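Long-range contacts in phenol hydroxylase component phO (Pseudomonas stutzeri, PDB 3U52), which probably serves as a small, non-catalytic ubiquitin-like subunit of the multicomponent phenol hydroxylase, packing against another protein chain of the hydroxylase assembly: residues Gln24-Tyr29 and Gln96-Lys101; Thr49-Val54 and Lys88-Leu93. One frame throughout, in Å; residues are numbered along the deposited sequence.

Contact 1: residues Gln24-Tyr29 and Gln96-Lys101; sequences QLLYVY and QGIDHK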
ATOM      1  N   GLN E  24      -5.165 -56.900  15.695  1.00 27.81           N
ATOM      2  CA  GLN E  24      -4.103 -56.799  14.743  1.00 26.70           C
ATOM      3  C   GLN E  24      -4.630 -56.013  13.537  1.00 25.50           C
ATOM      4  O   GLN E  24      -5.837 -56.013  13.260  1.00 24.67           O
ATOM      5  CB  GLN E  24      -3.579 -58.208  14.342  1.00 27.93           C
ATOM      6  CG  GLN E  24      -4.520 -59.002  13.422  1.00 28.16           C
ATOM      7  CD  GLN E  24      -4.110 -60.476  13.332  1.00 33.39           C
ATOM      8  OE1 GLN E  24      -3.351 -60.962  14.166  1.00 36.01           O
ATOM      9  NE2 GLN E  24      -4.597 -61.176  12.327  1.00 33.57           N
ATOM     10  N   LEU E  25      -3.723 -55.340  12.839  1.00 24.55           N
ATOM     11  CA  LEU E  25      -4.035 -54.681  11.534  1.00 23.63           C
ATOM     12  C   LEU E  25      -4.107 -55.712  10.414  1.00 22.76           C
ATOM     13  O   LEU E  25      -3.281 -56.618  10.326  1.00 22.44           O
ATOM     14  CB  LEU E  25      -2.944 -53.643  11.170  1.00 23.17           C
ATOM     15  CG  LEU E  25      -2.976 -52.348  12.013  1.00 24.19           C
ATOM     16  CD1 LEU E  25      -1.715 -51.554  11.758  1.00 24.98           C
ATOM     17  CD2 LEU E  25      -4.270 -51.538  11.785  1.00 23.15           C
ATOM     18  N   LEU E  26      -5.092 -55.535   9.550  1.00 22.38           N
ATOM     19  CA  LEU E  26      -5.223 -56.335   8.348  1.00 22.33           C
ATOM     20  C   LEU E  26      -5.613 -55.401   7.194  1.00 21.22           C
ATOM     21  O   LEU E  26      -6.510 -54.547   7.328  1.00 21.51           O
ATOM     22  CB  LEU E  26      -6.312 -57.404   8.541  1.00 20.85           C
ATOM     23  CG  LEU E  26      -6.714 -58.240   7.320  1.00 22.98           C
ATOM     24  CD1 LEU E  26      -5.574 -59.077   6.780  1.00 23.60           C
ATOM     25  CD2 LEU E  26      -7.905 -59.151   7.686  1.00 25.66           C
ATOM     26  N   TYR E  27      -5.001 -55.613   6.040  1.00 21.32           N
ATOM     27  CA  TYR E  27      -5.335 -54.809   4.869  1.00 19.97           C
ATOM     28  C   TYR E  27      -5.983 -55.675   3.852  1.00 20.50           C
ATOM     29  O   TYR E  27      -5.538 -56.793   3.649  1.00 21.43           O
ATOM     30  CB  TYR E  27      -4.051 -54.223   4.237  1.00 20.99           C
ATOM     31  CG  TYR E  27      -3.215 -53.373   5.165  1.00 20.87           C
ATOM     32  CD1 TYR E  27      -3.670 -52.122   5.611  1.00 20.01           C
ATOM     33  CD2 TYR E  27      -1.978 -53.815   5.602  1.00 22.70           C
ATOM     34  CE1 TYR E  27      -2.891 -51.345   6.481  1.00 22.54           C
ATOM     35  CE2 TYR E  27      -1.207 -53.058   6.485  1.00 23.05           C
ATOM     36  CZ  TYR E  27      -1.668 -51.832   6.920  1.00 25.88           C
ATOM     37  OH  TYR E  27      -0.855 -51.076   7.774  1.00 29.91           O
ATOM     38  N   VAL E  28      -7.003 -55.180   3.174  1.00 20.18           N
ATOM     39  CA  VAL E  28      -7.618 -55.972   2.139  1.00 21.01           C
ATOM     40  C   VAL E  28      -7.696 -55.194   0.830  1.00 21.42           C
ATOM     41  O   VAL E  28      -8.239 -54.080   0.792  1.00 22.63           O
ATOM     42  CB  VAL E  28      -9.043 -56.449   2.550  1.00 20.60           C
ATOM     43  CG1 VAL E  28      -9.683 -57.314   1.388  1.00 20.44           C
ATOM     44  CG2 VAL E  28      -9.028 -57.228   3.941  1.00 22.95           C
ATOM     45  N   TYR E  29      -7.163 -55.791  -0.243  1.00 20.78           N
ATOM     46  CA  TYR E  29      -7.247 -55.226  -1.600  1.00 20.56           C
ATOM     47  C   TYR E  29      -8.176 -56.031  -2.532  1.00 19.94           C
ATOM     48  O   TYR E  29      -7.969 -57.227  -2.740  1.00 18.01           O
ATOM     49  CB  TYR E  29      -5.847 -55.124  -2.161  1.00 20.86           C
ATOM     50  CG  TYR E  29      -5.667 -54.624  -3.580  1.00 22.03           C
ATOM     51  CD1 TYR E  29      -4.619 -55.121  -4.364  1.00 21.97           C
ATOM     52  CD2 TYR E  29      -6.503 -53.655  -4.136  1.00 20.00           C
ATOM     53  CE1 TYR E  29      -4.416 -54.665  -5.681  1.00 22.10           C
ATOM     54  CE2 TYR E  29      -6.319 -53.207  -5.460  1.00 22.47           C
ATOM     55  CZ  TYR E  29      -5.287 -53.705  -6.219  1.00 21.88           C
ATOM     56  OH  TYR E  29      -5.095 -53.264  -7.517  1.00 21.19           O
ATOM     57  N   GLN E  96      -4.577 -69.700  10.547  1.00 37.49           N
ATOM     58  CA  GLN E  96      -4.214 -69.829   9.145  1.00 36.53           C
ATOM     59  C   GLN E  96      -3.094 -68.901   8.647  1.00 36.11           C
ATOM     60  O   GLN E  96      -2.808 -68.858   7.457  1.00 35.95           O
ATOM     61  CB  GLN E  96      -5.453 -69.857   8.243  1.00 36.59           C
ATOM     62  CG  GLN E  96      -6.412 -68.729   8.422  1.00 37.02           C
ATOM     63  CD  GLN E  96      -7.763 -69.048   7.849  1.00 38.02           C
ATOM     64  OE1 GLN E  96      -8.773 -68.870   8.499  1.00 40.30           O
ATOM     65  NE2 GLN E  96      -7.787 -69.518   6.618  1.00 36.09           N
ATOM     66  N   GLY E  97      -2.417 -68.198   9.557  1.00 35.67           N
ATOM     67  CA  GLY E  97      -1.217 -67.444   9.170  1.00 33.96           C
ATOM     68  C   GLY E  97      -1.465 -66.000   8.746  1.00 33.37           C
ATOM     69  O   GLY E  97      -0.579 -65.338   8.181  1.00 32.66           O
ATOM     70  N   ILE E  98      -2.671 -65.503   9.013  1.00 32.15           N
ATOM     71  CA  ILE E  98      -3.002 -64.099   8.718  1.00 31.08           C
ATOM     72  C   ILE E  98      -2.548 -63.287   9.942  1.00 30.33           C
ATOM     73  O   ILE E  98      -3.247 -63.217  10.948  1.00 31.11           O
ATOM     74  CB  ILE E  98      -4.496 -63.955   8.378  1.00 31.42           C
ATOM     75  CG1 ILE E  98      -4.813 -64.740   7.096  1.00 28.84           C
ATOM     76  CG2 ILE E  98      -4.916 -62.471   8.186  1.00 31.84           C
ATOM     77  CD1 ILE E  98      -6.295 -65.001   6.938  1.00 26.88           C
ATOM     78  N   ASP E  99      -1.327 -62.782   9.864  1.00 28.93           N
ATOM     79  CA  ASP E  99      -0.675 -62.124  10.991  1.00 29.07           C
ATOM     80  C   ASP E  99      -0.769 -60.574  10.863  1.00 27.21           C
ATOM     81  O   ASP E  99      -1.416 -60.057   9.932  1.00 26.45           O
ATOM     82  CB  ASP E  99       0.767 -62.605  11.130  1.00 28.94           C
ATOM     83  CG  ASP E  99       1.665 -62.179   9.977  1.00 34.53           C
ATOM     84  OD1 ASP E  99       1.351 -61.206   9.206  1.00 38.33           O
ATOM     85  OD2 ASP E  99       2.744 -62.814   9.861  1.00 34.51           O
ATOM     86  N   HIS E 100      -0.181 -59.863  11.819  1.00 25.31           N
ATOM     87  CA  HIS E 100      -0.363 -58.402  11.927  1.00 23.96           C
ATOM     88  C   HIS E 100       0.225 -57.724  10.682  1.00 22.56           C
ATOM     89  O   HIS E 100       1.309 -58.070  10.236  1.00 21.47           O
ATOM     90  CB  HIS E 100       0.271 -57.925  13.236  1.00 23.87           C
ATOM     91  CG  HIS E 100       0.273 -56.451  13.441  1.00 22.52           C
ATOM     92  ND1 HIS E 100      -0.875 -55.710  13.598  1.00 23.28           N
ATOM     93  CD2 HIS E 100       1.308 -55.582  13.550  1.00 22.80           C
ATOM     94  CE1 HIS E 100      -0.548 -54.442  13.812  1.00 25.04           C
ATOM     95  NE2 HIS E 100       0.772 -54.339  13.777  1.00 22.19           N
ATOM     96  N   LYS E 101      -0.535 -56.801  10.115  1.00 21.91           N
ATOM     97  CA  LYS E 101      -0.149 -56.104   8.878  1.00 22.02           C
ATOM     98  C   LYS E 101       0.039 -56.979   7.605  1.00 21.15           C
ATOM     99  O   LYS E 101       0.706 -56.587   6.638  1.00 21.83           O
ATOM    100  CB  LYS E 101       1.055 -55.184   9.159  1.00 22.48           C
ATOM    101  CG  LYS E 101       0.661 -53.880   9.875  1.00 21.80           C
ATOM    102  CD  LYS E 101       1.767 -52.810   9.700  1.00 21.24           C
ATOM    103  CE  LYS E 101       2.824 -53.024  10.800  1.00 27.90           C
ATOM    104  NZ  LYS E 101       4.074 -52.304  10.465  1.00 30.17           N
TER
HETATM  105  O   HOH W   1      -4.212 -59.488  10.159  1.00 33.39           O

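Contact 2: residues Thr49-Val54 and Lys88-Leu93; sequences TFSALV and KADASL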
ATOM      1  N   THR E  49     -13.165 -65.863  12.901  1.00 34.41           N
ATOM      2  CA  THR E  49     -13.017 -66.855  11.826  1.00 34.14           C
ATOM      3  C   THR E  49     -12.911 -66.124  10.486  1.00 33.60           C
ATOM      4  O   THR E  49     -13.375 -65.000  10.346  1.00 32.45           O
ATOM      5  CB  THR E  49     -14.228 -67.828  11.769  1.00 34.09           C
ATOM      6  OG1 THR E  49     -15.432 -67.090  11.541  1.00 34.43           O
ATOM      7  CG2 THR E  49     -14.391 -68.606  13.077  1.00 34.43           C
ATOM      8  N   PHE E  50     -12.316 -66.768   9.498  1.00 34.16           N
ATOM      9  CA  PHE E  50     -12.287 -66.203   8.161  1.00 33.79           C
ATOM     10  C   PHE E  50     -13.691 -65.877   7.652  1.00 34.41           C
ATOM     11  O   PHE E  50     -13.867 -64.851   7.011  1.00 34.50           O
ATOM     12  CB  PHE E  50     -11.523 -67.079   7.168  1.00 33.62           C
ATOM     13  CG  PHE E  50     -11.069 -66.314   5.949  1.00 34.56           C
ATOM     14  CD1 PHE E  50     -11.931 -66.142   4.856  1.00 35.60           C
ATOM     15  CD2 PHE E  50      -9.819 -65.698   5.925  1.00 30.30           C
ATOM     16  CE1 PHE E  50     -11.534 -65.394   3.722  1.00 32.35           C
ATOM     17  CE2 PHE E  50      -9.423 -64.962   4.815  1.00 32.17           C
ATOM     18  CZ  PHE E  50     -10.284 -64.812   3.713  1.00 31.61           C
ATOM     19  N   SER E  51     -14.697 -66.708   7.942  1.00 34.17           N
ATOM     20  CA  SER E  51     -16.051 -66.420   7.459  1.00 34.95           C
ATOM     21  C   SER E  51     -16.685 -65.234   8.189  1.00 34.77           C
ATOM     22  O   SER E  51     -17.485 -64.498   7.592  1.00 35.51           O
ATOM     23  CB  SER E  51     -16.953 -67.667   7.500  1.00 35.64           C
ATOM     24  OG  SER E  51     -17.075 -68.127   8.849  1.00 40.23           O
ATOM     25  N   ALA E  52     -16.329 -65.015   9.461  1.00 34.28           N
ATOM     26  CA  ALA E  52     -16.782 -63.808  10.188  1.00 34.14           C
ATOM     27  C   ALA E  52     -16.158 -62.508   9.593  1.00 33.56           C
ATOM     28  O   ALA E  52     -16.847 -61.496   9.468  1.00 33.09           O
ATOM     29  CB  ALA E  52     -16.491 -63.922  11.690  1.00 33.85           C
ATOM     30  N   LEU E  53     -14.879 -62.564   9.212  1.00 32.97           N
ATOM     31  CA  LEU E  53     -14.190 -61.437   8.550  1.00 32.74           C
ATOM     32  C   LEU E  53     -14.928 -61.012   7.288  1.00 33.20           C
ATOM     33  O   LEU E  53     -15.229 -59.831   7.103  1.00 33.02           O
ATOM     34  CB  LEU E  53     -12.755 -61.796   8.200  1.00 32.39           C
ATOM     35  CG  LEU E  53     -12.035 -60.804   7.268  1.00 32.81           C
ATOM     36  CD1 LEU E  53     -11.650 -59.538   8.065  1.00 32.75           C
ATOM     37  CD2 LEU E  53     -10.813 -61.484   6.640  1.00 31.62           C
ATOM     38  N   VAL E  54     -15.252 -61.990   6.450  1.00 33.17           N
ATOM     39  CA  VAL E  54     -16.025 -61.755   5.256  1.00 34.02           C
ATOM     40  C   VAL E  54     -17.404 -61.213   5.543  1.00 35.21           C
ATOM     41  O   VAL E  54     -17.744 -60.134   5.033  1.00 35.90           O
ATOM     42  CB  VAL E  54     -16.129 -63.024   4.425  1.00 33.93           C
ATOM     43  CG1 VAL E  54     -17.141 -62.839   3.318  1.00 34.46           C
ATOM     44  CG2 VAL E  54     -14.756 -63.391   3.907  1.00 32.54           C
ATOM     45  N   LYS E  88      -9.668 -71.069   5.036  1.00 39.79           N
ATOM     46  CA  LYS E  88     -10.523 -72.005   5.779  1.00 40.60           C
ATOM     47  C   LYS E  88     -11.610 -71.210   6.500  1.00 39.98           C
ATOM     48  O   LYS E  88     -11.338 -70.497   7.462  1.00 40.11           O
ATOM     49  CB  LYS E  88      -9.681 -72.766   6.797  1.00 40.58           C
ATOM     50  CG  LYS E  88      -8.532 -73.546   6.183  1.00 43.78           C
ATOM     51  CD  LYS E  88      -7.189 -73.247   6.888  1.00 49.35           C
ATOM     52  CE  LYS E  88      -6.406 -74.532   7.274  1.00 53.26           C
ATOM     53  NZ  LYS E  88      -6.083 -75.458   6.122  1.00 51.41           N
ATOM     54  N   ALA E  89     -12.841 -71.326   6.029  1.00 39.50           N
ATOM     55  CA  ALA E  89     -13.929 -70.512   6.546  1.00 40.08           C
ATOM     56  C   ALA E  89     -14.089 -70.547   8.082  1.00 40.36           C
ATOM     57  O   ALA E  89     -14.280 -69.521   8.707  1.00 39.79           O
ATOM     58  CB  ALA E  89     -15.224 -70.895   5.868  1.00 40.17           C
ATOM     59  N   ASP E  90     -13.999 -71.729   8.682  1.00 40.72           N
ATOM     60  CA  ASP E  90     -14.340 -71.898  10.087  1.00 41.18           C
ATOM     61  C   ASP E  90     -13.104 -71.802  11.006  1.00 40.22           C
ATOM     62  O   ASP E  90     -13.224 -71.984  12.209  1.00 40.92           O
ATOM     63  CB  ASP E  90     -15.102 -73.239  10.285  1.00 42.10           C
ATOM     64  CG  ASP E  90     -16.539 -73.217   9.701  1.00 46.24           C
ATOM     65  OD1 ASP E  90     -17.333 -72.279  10.007  1.00 49.89           O
ATOM     66  OD2 ASP E  90     -16.905 -74.165   8.948  1.00 49.67           O
ATOM     67  N   ALA E  91     -11.935 -71.504  10.441  1.00 38.91           N
ATOM     68  CA  ALA E  91     -10.681 -71.365  11.210  1.00 37.64           C
ATOM     69  C   ALA E  91     -10.339 -69.895  11.498  1.00 37.14           C
ATOM     70  O   ALA E  91     -10.612 -69.010  10.674  1.00 37.19           O
ATOM     71  CB  ALA E  91      -9.558 -71.997  10.485  1.00 36.94           C
ATOM     72  N   SER E  92      -9.733 -69.645  12.652  1.00 35.98           N
ATOM     73  CA  SER E  92      -9.410 -68.280  13.046  1.00 35.02           C
ATOM     74  C   SER E  92      -8.409 -67.653  12.063  1.00 34.17           C
ATOM     75  O   SER E  92      -7.721 -68.352  11.308  1.00 33.35           O
ATOM     76  CB  SER E  92      -8.879 -68.225  14.494  1.00 34.61           C
ATOM     77  OG  SER E  92      -7.498 -68.532  14.542  1.00 33.52           O
ATOM     78  N   LEU E  93      -8.332 -66.327  12.080  1.00 33.86           N
ATOM     79  CA  LEU E  93      -7.337 -65.615  11.264  1.00 33.91           C
ATOM     80  C   LEU E  93      -5.927 -66.061  11.621  1.00 34.05           C
ATOM     81  O   LEU E  93      -5.129 -66.392  10.746  1.00 34.03           O
ATOM     82  CB  LEU E  93      -7.512 -64.091  11.441  1.00 33.71           C
ATOM     83  CG  LEU E  93      -8.435 -63.333  10.462  1.00 35.07           C
ATOM     84  CD1 LEU E  93      -9.516 -64.150   9.736  1.00 32.42           C
ATOM     85  CD2 LEU E  93      -9.014 -62.073  11.087  1.00 33.71           C
TER

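Contact 1: residues Gln24-Tyr29 and Gln96-Lys101
His100 turns its ring toward Leu25 with CG trans to the backbone N (chi1 175°), while Gln24 starts with CG wedged between its own N and carbonyl carbon (chi1 73°) and then runs extended to Ile98. The imidazole thus offers ND1 to the backbone of the strand: Leu25 N donates to it over 3.0 Å along a fairly straight path (161° at the hydrogen), arriving somewhat tilted from the ring plane. Gln24 CA sits at the ring edge, 3.6 Å from ND1, and CB, CG and CD1 of Leu25 lie alongside CE1. At the far end of Gln24, NE2 donates to Ile98 O at 2.8 Å, approaching above the carbonyl plane rather than along a lone pair. With an alanine at Gln24, the Ile98 carbonyl would probably lose this donor and a gap open between strand and loop. Leu25 O is gripped twice, by Lys101 N at 2.8 Å and by a water that also donates to Asp99 O. Packing flanks these bonds. Leu26 CD1 makes an apolar contact with Ile98 CG2 at 3.7 Å, and the Lys101 methylenes lie beside the Tyr27 side chain, Lys101 CD reaching to 3.7 Å from Tyr27 OH, before NZ bonds to the backbone of another protein chain. Here the loop delivers the chain into strand 102-107, which pairs in parallel with strand 24-29. Through ND1 and NE2, His100 links the start of strand 24-29 to the Asp15 carbonyl, consistent with a neutral ring protonated on NE2.

Contact 2: residues Thr49-Val54 and Lys88-Leu93
The Phe50 ring carries Leu53 CD2 over one face, 4.2 Å above its plane and displaced toward the rim, and meets Leu93 from across the contact. The Phe50 and Leu93 side chains cross at about a right angle, with Leu93 CD1 4.1 Å from Phe50 CD2; Trp78 makes an edge-to-face pair with the same ring. Leu93 CD1 also presses on the helix backbone, 3.8 Å from Phe50 CA, and is approached by Leu53 CD2. Phe50 points CG trans to its backbone N (chi1 -160°), which carries the ring past the loop toward Leu104 of the sheet while CB stays against Lys88 O. This is the first turn of helix 50-62, the helix that packs on the sheet of the ubiquitin-like β-grasp fold, and Thr49 is its N-cap: OG1 accepts from Ala52 N at 3.1 Å. Two further N-H groups of the first turn, those of Phe50 and Ser51, are met by carbonyls of the type I turn Lys88-Ala91. Phe50 N donates to Ala91 O at 3.1 Å, and Ser51 N to Ala89 O at 2.9 Å, the latter lying in the carbonyl plane on a lone pair. Ser51 OG adds a second bond to Ala89 O, at 3.1 Å from well above that plane. Beside these bonds, Thr49 and Ser92 form a single backbone bridge, and Thr49 CA directs a CA-H...O contact to Ala91 O.

How the contacts relate
Along the chain the order is 24-29, 49-54, 88-93, 96-101, so contact 2 falls wholly between the two halves of contact 1. Their centres lie about 12 Å apart, and both draw on the long loop that leads from strand 83-85 to strand 102-107. That loop first meets the start of helix 50-62, and further on bonds to strand 24-29. A probable hydrogen bond from Ile98 N to Leu93 O ties its two portions together. From the loop, Leu93 packs on Val44 and Leu53, and Ile98 on Leu26 and Phe50; Leu26, Phe50 and Leu53 all reach Leu104, so helix, loop and sheet share one interior. Only contact 1 is touched by another protein chain.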